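Local atomic coordinates of heat shock protein, putative (PDB entry 1Y6Z), a protein that probably serves as an ATP-dependent Hsp90-family chaperone that binds unfolded proteins, the chain described being its middle domain. Residues S234-P237 against I238-F241; S118-L121 against S122-K126; W7-E11 against K12-E16. All coordinates share one frame; numbering follows the deposited sequence.

Contact 1. Residues S234-P237 against I238-F241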
loop_
_atom_site.group_PDB
_atom_site.type_symbol
_atom_site.label_atom_id
_atom_site.label_comp_id
_atom_site.label_asym_id
_atom_site.label_seq_id
_atom_site.Cartn_x
_atom_site.Cartn_y
_atom_site.Cartn_z
ATOM N N SER B 234 -6.651 -26.096 3.159
ATOM C CA SER B 234 -6.278 -26.182 1.749
ATOM C C SER B 234 -7.172 -27.244 1.053
ATOM O O SER B 234 -7.251 -28.408 1.460
ATOM C CB SER B 234 -4.781 -26.466 1.607
ATOM O OG SER B 234 -4.422 -26.823 0.281
ATOM N N LEU B 235 -7.912 -26.814 0.044
ATOM C CA LEU B 235 -8.825 -27.719 -0.631
ATOM C C LEU B 235 -8.443 -27.912 -2.105
ATOM O O LEU B 235 -9.036 -28.725 -2.800
ATOM C CB LEU B 235 -10.265 -27.253 -0.451
ATOM C CG LEU B 235 -10.763 -26.869 0.960
ATOM C CD1 LEU B 235 -12.159 -26.303 0.920
ATOM C CD2 LEU B 235 -10.714 -28.012 2.000
ATOM N N GLU B 236 -7.426 -27.209 -2.592
ATOM C CA GLU B 236 -6.918 -27.594 -3.893
ATOM C C GLU B 236 -5.461 -27.329 -4.117
ATOM O O GLU B 236 -4.830 -26.577 -3.320
ATOM C CB GLU B 236 -7.749 -26.995 -5.005
ATOM C CG GLU B 236 -7.653 -25.493 -5.208
ATOM C CD GLU B 236 -8.579 -25.091 -6.365
ATOM O OE1 GLU B 236 -9.685 -24.579 -6.044
ATOM O OE2 GLU B 236 -8.208 -25.387 -7.561
ATOM N N PRO B 237 -4.919 -27.867 -5.230
ATOM C CA PRO B 237 -3.483 -27.654 -5.371
ATOM C C PRO B 237 -3.224 -26.160 -5.347
ATOM O O PRO B 237 -2.145 -25.763 -4.918
ATOM C CB PRO B 237 -3.161 -28.244 -6.746
ATOM C CG PRO B 237 -4.285 -29.249 -6.988
ATOM C CD PRO B 237 -5.483 -28.587 -6.393
ATOM N N ILE B 238 -4.193 -25.354 -5.791
ATOM C CA ILE B 238 -3.981 -23.868 -5.791
ATOM C C ILE B 238 -3.940 -23.305 -4.365
ATOM O O ILE B 238 -2.979 -22.594 -4.060
ATOM C CB ILE B 238 -4.884 -23.004 -6.722
ATOM C CG1 ILE B 238 -4.446 -23.127 -8.190
ATOM C CG2 ILE B 238 -4.626 -21.523 -6.459
ATOM C CD1 ILE B 238 -5.486 -22.667 -9.236
ATOM N N ASP B 239 -4.935 -23.640 -3.536
ATOM C CA ASP B 239 -4.888 -23.385 -2.074
ATOM C C ASP B 239 -3.539 -23.898 -1.570
ATOM O O ASP B 239 -2.775 -23.192 -0.878
ATOM C CB ASP B 239 -6.005 -24.076 -1.286
ATOM C CG ASP B 239 -7.370 -23.487 -1.509
ATOM O OD1 ASP B 239 -7.518 -22.458 -2.233
ATOM O OD2 ASP B 239 -8.355 -24.034 -0.944
ATOM N N GLU B 240 -3.231 -25.131 -1.966
ATOM C CA GLU B 240 -2.014 -25.824 -1.568
ATOM C C GLU B 240 -0.710 -25.151 -2.003
ATOM O O GLU B 240 0.153 -24.926 -1.169
ATOM C CB GLU B 240 -2.096 -27.306 -1.994
ATOM C CG GLU B 240 -1.099 -28.233 -1.316
ATOM C CD GLU B 240 -1.408 -28.462 0.155
ATOM O OE1 GLU B 240 -0.470 -28.303 0.981
ATOM O OE2 GLU B 240 -2.585 -28.798 0.481
ATOM N N PHE B 241 -0.567 -24.791 -3.286
ATOM C CA PHE B 241 0.627 -24.028 -3.696
ATOM C C PHE B 241 0.677 -22.649 -3.083
ATOM O O PHE B 241 1.768 -22.100 -2.909
ATOM C CB PHE B 241 0.749 -23.867 -5.206
ATOM C CG PHE B 241 1.231 -25.100 -5.902
ATOM C CD1 PHE B 241 2.540 -25.559 -5.713
ATOM C CD2 PHE B 241 0.373 -25.815 -6.740
ATOM C CE1 PHE B 241 2.998 -26.726 -6.340
ATOM C CE2 PHE B 241 0.820 -26.982 -7.392
ATOM C CZ PHE B 241 2.143 -27.439 -7.187
HETATM O O HOH W 1 -4.856 -29.443 -0.590
#

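Contact 2. Residues S118-L121 against S122-K126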
loop_
_atom_site.group_PDB
_atom_site.type_symbol
_atom_site.label_atom_id
_atom_site.label_comp_id
_atom_site.label_asym_id
_atom_site.label_seq_id
_atom_site.Cartn_x
_atom_site.Cartn_y
_atom_site.Cartn_z
ATOM N N SER B 118 11.311 -3.205 -22.656
ATOM C CA SER B 118 11.935 -1.898 -22.403
ATOM C C SER B 118 11.810 -1.395 -20.957
ATOM O O SER B 118 10.824 -1.683 -20.266
ATOM C CB SER B 118 11.353 -0.857 -23.362
ATOM O OG SER B 118 9.934 -0.805 -23.278
ATOM N N LYS B 119 12.821 -0.645 -20.513
ATOM C CA LYS B 119 12.838 -0.029 -19.188
ATOM C C LYS B 119 11.984 1.215 -19.264
ATOM O O LYS B 119 12.515 2.341 -19.161
ATOM C CB LYS B 119 14.265 0.377 -18.781
ATOM C CG LYS B 119 15.377 -0.566 -19.254
ATOM C CD LYS B 119 15.453 -1.845 -18.424
ATOM C CE LYS B 119 16.916 -2.280 -18.229
ATOM N NZ LYS B 119 17.597 -1.528 -17.134
ATOM N N MET B 120 10.670 0.985 -19.399
ATOM C CA MET B 120 9.700 1.950 -19.896
ATOM C C MET B 120 8.315 1.292 -20.045
ATOM O O MET B 120 7.281 1.795 -19.559
ATOM C CB MET B 120 10.161 2.463 -21.255
ATOM C CG MET B 120 9.508 3.744 -21.676
ATOM S SD MET B 120 7.792 3.480 -22.138
ATOM C CE MET B 120 6.975 4.833 -21.265
ATOM N N LEU B 121 8.280 0.174 -20.759
ATOM C CA LEU B 121 7.075 -0.609 -20.822
ATOM C C LEU B 121 6.935 -1.144 -19.423
ATOM O O LEU B 121 5.826 -1.277 -18.884
ATOM C CB LEU B 121 7.244 -1.760 -21.787
ATOM C CG LEU B 121 5.927 -2.379 -22.234
ATOM C CD1 LEU B 121 5.386 -1.516 -23.377
ATOM C CD2 LEU B 121 6.161 -3.807 -22.673
ATOM N N SER B 122 8.106 -1.406 -18.853
ATOM C CA SER B 122 8.279 -1.904 -17.524
ATOM C C SER B 122 7.687 -0.926 -16.483
ATOM O O SER B 122 7.120 -1.343 -15.484
ATOM C CB SER B 122 9.760 -2.077 -17.292
ATOM O OG SER B 122 10.011 -2.779 -16.105
ATOM N N ILE B 123 7.874 0.365 -16.722
ATOM C CA ILE B 123 7.321 1.411 -15.877
ATOM C C ILE B 123 5.788 1.395 -15.934
ATOM O O ILE B 123 5.106 1.459 -14.905
ATOM C CB ILE B 123 7.838 2.762 -16.357
ATOM C CG1 ILE B 123 9.252 2.976 -15.782
ATOM C CG2 ILE B 123 6.856 3.886 -16.005
ATOM C CD1 ILE B 123 10.091 3.888 -16.599
ATOM N N ILE B 124 5.256 1.322 -17.145
ATOM C CA ILE B 124 3.802 1.265 -17.301
ATOM C C ILE B 124 3.248 0.011 -16.587
ATOM O O ILE B 124 2.270 0.117 -15.828
ATOM C CB ILE B 124 3.344 1.376 -18.785
ATOM C CG1 ILE B 124 3.758 2.747 -19.352
ATOM C CG2 ILE B 124 1.816 1.221 -18.891
ATOM C CD1 ILE B 124 3.574 2.892 -20.852
ATOM N N ASN B 125 3.869 -1.149 -16.829
ATOM C CA ASN B 125 3.498 -2.399 -16.187
ATOM C C ASN B 125 3.453 -2.296 -14.667
ATOM O O ASN B 125 2.494 -2.736 -14.027
ATOM C CB ASN B 125 4.453 -3.524 -16.592
ATOM C CG ASN B 125 4.312 -3.908 -18.064
ATOM O OD1 ASN B 125 5.183 -4.574 -18.624
ATOM N ND2 ASN B 125 3.227 -3.443 -18.708
ATOM N N LYS B 126 4.516 -1.735 -14.088
ATOM C CA LYS B 126 4.580 -1.577 -12.640
ATOM C C LYS B 126 3.446 -0.732 -12.062
ATOM O O LYS B 126 2.925 -1.073 -11.041
ATOM C CB LYS B 126 5.949 -0.979 -12.235
ATOM C CG LYS B 126 6.298 -1.352 -10.790
ATOM C CD LYS B 126 7.375 -0.428 -10.210
ATOM C CE LYS B 126 7.153 -0.301 -8.706
ATOM N NZ LYS B 126 8.396 0.180 -8.026
#

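Contact 3. Residues W7-E11 against K12-E16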
loop_
_atom_site.group_PDB
_atom_site.type_symbol
_atom_site.label_atom_id
_atom_site.label_comp_id
_atom_site.label_asym_id
_atom_site.label_seq_id
_atom_site.Cartn_x
_atom_site.Cartn_y
_atom_site.Cartn_z
ATOM N N TRP B 7 -10.926 7.817 -22.094
ATOM C CA TRP B 7 -9.693 7.855 -21.281
ATOM C C TRP B 7 -8.897 9.139 -21.317
ATOM O O TRP B 7 -7.904 9.266 -20.574
ATOM C CB TRP B 7 -8.761 6.692 -21.612
ATOM C CG TRP B 7 -8.240 6.665 -23.051
ATOM C CD1 TRP B 7 -7.124 7.298 -23.550
ATOM C CD2 TRP B 7 -8.775 5.895 -24.130
ATOM N NE1 TRP B 7 -6.968 7.008 -24.880
ATOM C CE2 TRP B 7 -7.955 6.133 -25.261
ATOM C CE3 TRP B 7 -9.878 5.042 -24.260
ATOM C CZ2 TRP B 7 -8.204 5.545 -26.492
ATOM C CZ3 TRP B 7 -10.126 4.447 -25.492
ATOM C CH2 TRP B 7 -9.295 4.703 -26.587
ATOM N N LYS B 8 -9.346 10.062 -22.176
ATOM C CA LYS B 8 -8.755 11.378 -22.374
ATOM C C LYS B 8 -9.633 12.493 -21.808
ATOM O O LYS B 8 -9.145 13.595 -21.535
ATOM C CB LYS B 8 -8.506 11.609 -23.862
ATOM C CG LYS B 8 -7.039 11.809 -24.180
ATOM C CD LYS B 8 -6.262 10.510 -24.240
ATOM C CE LYS B 8 -4.820 10.799 -24.565
ATOM N NZ LYS B 8 -4.779 11.753 -25.728
ATOM N N GLN B 9 -10.929 12.199 -21.670
ATOM C CA GLN B 9 -11.847 13.015 -20.909
ATOM C C GLN B 9 -11.458 13.016 -19.406
ATOM O O GLN B 9 -10.873 12.056 -18.891
ATOM C CB GLN B 9 -13.275 12.491 -21.103
ATOM C CG GLN B 9 -13.646 12.196 -22.576
ATOM C CD GLN B 9 -15.141 11.940 -22.782
ATOM O OE1 GLN B 9 -15.979 12.706 -22.321
ATOM N NE2 GLN B 9 -15.474 10.854 -23.484
ATOM N N ASP B 10 -11.774 14.091 -18.701
ATOM C CA ASP B 10 -11.483 14.140 -17.255
ATOM C C ASP B 10 -12.517 13.294 -16.522
ATOM O O ASP B 10 -13.702 13.433 -16.752
ATOM C CB ASP B 10 -11.547 15.566 -16.746
ATOM C CG ASP B 10 -12.936 16.150 -16.874
ATOM O OD1 ASP B 10 -13.653 15.736 -17.835
ATOM O OD2 ASP B 10 -13.318 17.002 -16.016
ATOM N N GLU B 11 -12.072 12.436 -15.622
ATOM C CA GLU B 11 -12.998 11.583 -14.896
ATOM C C GLU B 11 -14.158 12.347 -14.235
ATOM O O GLU B 11 -15.214 11.772 -14.023
ATOM C CB GLU B 11 -12.253 10.712 -13.881
ATOM C CG GLU B 11 -11.321 11.493 -12.924
ATOM C CD GLU B 11 -10.169 12.177 -13.623
ATOM O OE1 GLU B 11 -9.707 13.229 -13.088
ATOM O OE2 GLU B 11 -9.720 11.667 -14.684
ATOM N N LYS B 12 -13.968 13.653 -13.978
ATOM C CA LYS B 12 -14.895 14.426 -13.147
ATOM C C LYS B 12 -16.259 14.651 -13.748
ATOM O O LYS B 12 -17.209 14.822 -13.015
ATOM C CB LYS B 12 -14.284 15.760 -12.714
ATOM C CG LYS B 12 -13.296 15.608 -11.566
ATOM C CD LYS B 12 -12.190 16.640 -11.656
ATOM C CE LYS B 12 -10.928 16.092 -12.320
ATOM N NZ LYS B 12 -10.029 17.220 -12.738
ATOM N N SER B 13 -16.360 14.674 -15.065
ATOM C CA SER B 13 -17.644 14.861 -15.701
ATOM C C SER B 13 -18.368 13.522 -15.938
ATOM O O SER B 13 -19.606 13.483 -15.989
ATOM C CB SER B 13 -17.488 15.595 -17.032
ATOM O OG SER B 13 -18.735 16.230 -17.360
ATOM N N LEU B 14 -17.587 12.444 -16.048
ATOM C CA LEU B 14 -18.068 11.067 -16.324
ATOM C C LEU B 14 -18.882 10.415 -15.198
ATOM O O LEU B 14 -18.559 10.545 -14.033
ATOM C CB LEU B 14 -16.841 10.174 -16.673
ATOM C CG LEU B 14 -15.917 10.727 -17.789
ATOM C CD1 LEU B 14 -14.595 9.929 -18.010
ATOM C CD2 LEU B 14 -16.697 10.843 -19.047
ATOM N N THR B 15 -19.919 9.646 -15.545
ATOM C CA THR B 15 -20.660 8.918 -14.535
ATOM C C THR B 15 -20.201 7.454 -14.526
ATOM O O THR B 15 -19.572 6.992 -15.481
ATOM C CB THR B 15 -22.186 8.896 -14.855
ATOM O OG1 THR B 15 -22.402 8.268 -16.130
ATOM C CG2 THR B 15 -22.815 10.287 -14.789
ATOM N N GLU B 16 -20.528 6.724 -13.474
ATOM C CA GLU B 16 -20.332 5.288 -13.482
ATOM C C GLU B 16 -20.848 4.632 -14.743
ATOM O O GLU B 16 -20.183 3.771 -15.311
ATOM C CB GLU B 16 -21.006 4.618 -12.291
ATOM C CG GLU B 16 -20.506 3.171 -12.060
ATOM C CD GLU B 16 -21.232 2.456 -10.945
ATOM O OE1 GLU B 16 -22.447 2.202 -11.070
ATOM O OE2 GLU B 16 -20.578 2.085 -9.958
#

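Contact 1. Residues S234-P237 against I238-F241
E240 folds its carboxylate back over S234, where strand 231-234 ends and helix 237-249 begins; this is the entry to the helix in a beta-alpha-beta crossover of the middle domain, the strands 231-234 and 256-258 lying parallel in one sheet. The bend comes at the second torsion of E240 (chi2 70°), which turns OE2 toward the strand. S234 OG donates to E240 OE2 at 2.7 Å, meeting the oxygen from about 60° above the carboxylate plane. A water donates to the same OE2 at 2.6 Å and more weakly to S234 O, and S208 on the adjoining strand is a further partner of E240.

A second side chain grips the loop one residue further on. The backbone N of L235 donates to D239 OD2 at 3.0 Å, the N-H pointing well at the oxygen (161°); D239 OD2 accepts with its anti lone pair, the one away from OD1. OD1 is taken by K159 of helix 145-164 in a salt bridge, so the carboxylate is held at both oxygens and ties the turn to that helix.

E236 is the N-cap: its carbonyl accepts E240 N in the first full helical turn, while E236 CG packs against I238 CB at 4.0 Å. One step along, P237 CB lies 4.2 Å from F241 CE2, an apolar contact.

Contact 2. Residues S118-L121 against S122-K126
The amide of N125 presents one face to the carbonyl of L121: L121 O stands 3.1 Å from N125 CG and almost directly above it. The face contact holds whichever way round the amide oxygen and nitrogen are placed. Beyond the turn, F86 and I90 pack against the N125 side chain, and L121 also packs on F86 and on S89 of the same loop. N125 N donates to L121 O at 2.8 Å and I124 N to M120 O at 3.2 Å, the i to i+4 bonds of the first turn.

At the start of helix 121-141 M120 and I124 run alongside each other and point the same way. With CG swung away from the backbone N (chi1 -162°) and two further bends, the M120 chain carries CE to 3.9 Å from I124 CD1. I123 sends CD1 back to M120 CA at 3.8 Å; it also packs on E195 of the second subunit, and K119 on E199 of that subunit. I124 also meets V101 and S103 of strand 98-103.

The lead-in is an ST motif: S118 OG accepts L121 N at 3.2 Å. S118 O takes S122 N at 3.1 Å in a fairly straight bond (157°), around an inverse gamma turn centred on K119. M120, at the N-cap position, has no oxygen in its side chain to offer as a cap. The chemistry therefore implies that S118, two residues before it, supplies acceptors for the first helical amides through both its hydroxyl and its carbonyl.

Contact 3. Residues W7-E11 against K12-E16
L14 folds back against the backbone of D10 and E11, and its carbons meet the carbonyls of E11 and D10 and then the end of Q9. CB lies 3.5 Å from E11 O. CG comes to 3.6 Å from D10 O, since chi1 of -52° sets it beside the backbone N and turns the branch inward. CD1 touches both D10 O and E11 CA, the latter at 3.9 Å. The other methyl, CD2, ends 3.8 Å from Q9 OE1, with the two side chains crossing at about a right angle. I6 and Y19 also pack on L14.

The polar groups around this leucine are held loosely. S13 N donates to D10 O at 3.4 Å, a weak bond although fairly straight, and L14 N makes a weak, strongly bent one (126°) to E11 O. The carboxylate of D10 lies across the start of K12, OD2 coming to 3.7 Å from K12 CB. E11 and K12 run side by side, and E11 OE1 sits 4.0 Å from K12 NZ, which is too far for a salt bridge; any attraction is probably modest and screened by solvent at this exposed surface.

Backbone angles of E11, K12 and S13, all near the right-handed helical region, together with the two weak bonds, define overlapping type I beta turns, D10 to S13 and E11 to L14. They lead directly into T15, the N-cap of helix 16-27: its side chain caps a backbone N further on, and its own N bonds D18 OD2, consistent with a capping box.

All three contacts sit where the chain enters a helix: contact 3 leads into helix 16-27, contact 2 opens helix 121-141 and contact 1 opens helix 237-249. They follow in series and none touches another. Contacts 2 and 3 are the nearer pair, with nearest atoms about 12 Å apart and centres 25 Å apart. Contact 1 lies 32 Å from contact 2 and 41 Å from contact 3 between centres, contacts 1 and 3 being on opposite sides of the chain's centre. Contact 2 follows closely on residues 106-116, which are not modelled; in relatives such as yeast Hsp90 the corresponding loop carries an arginine that helps ATP hydrolysis.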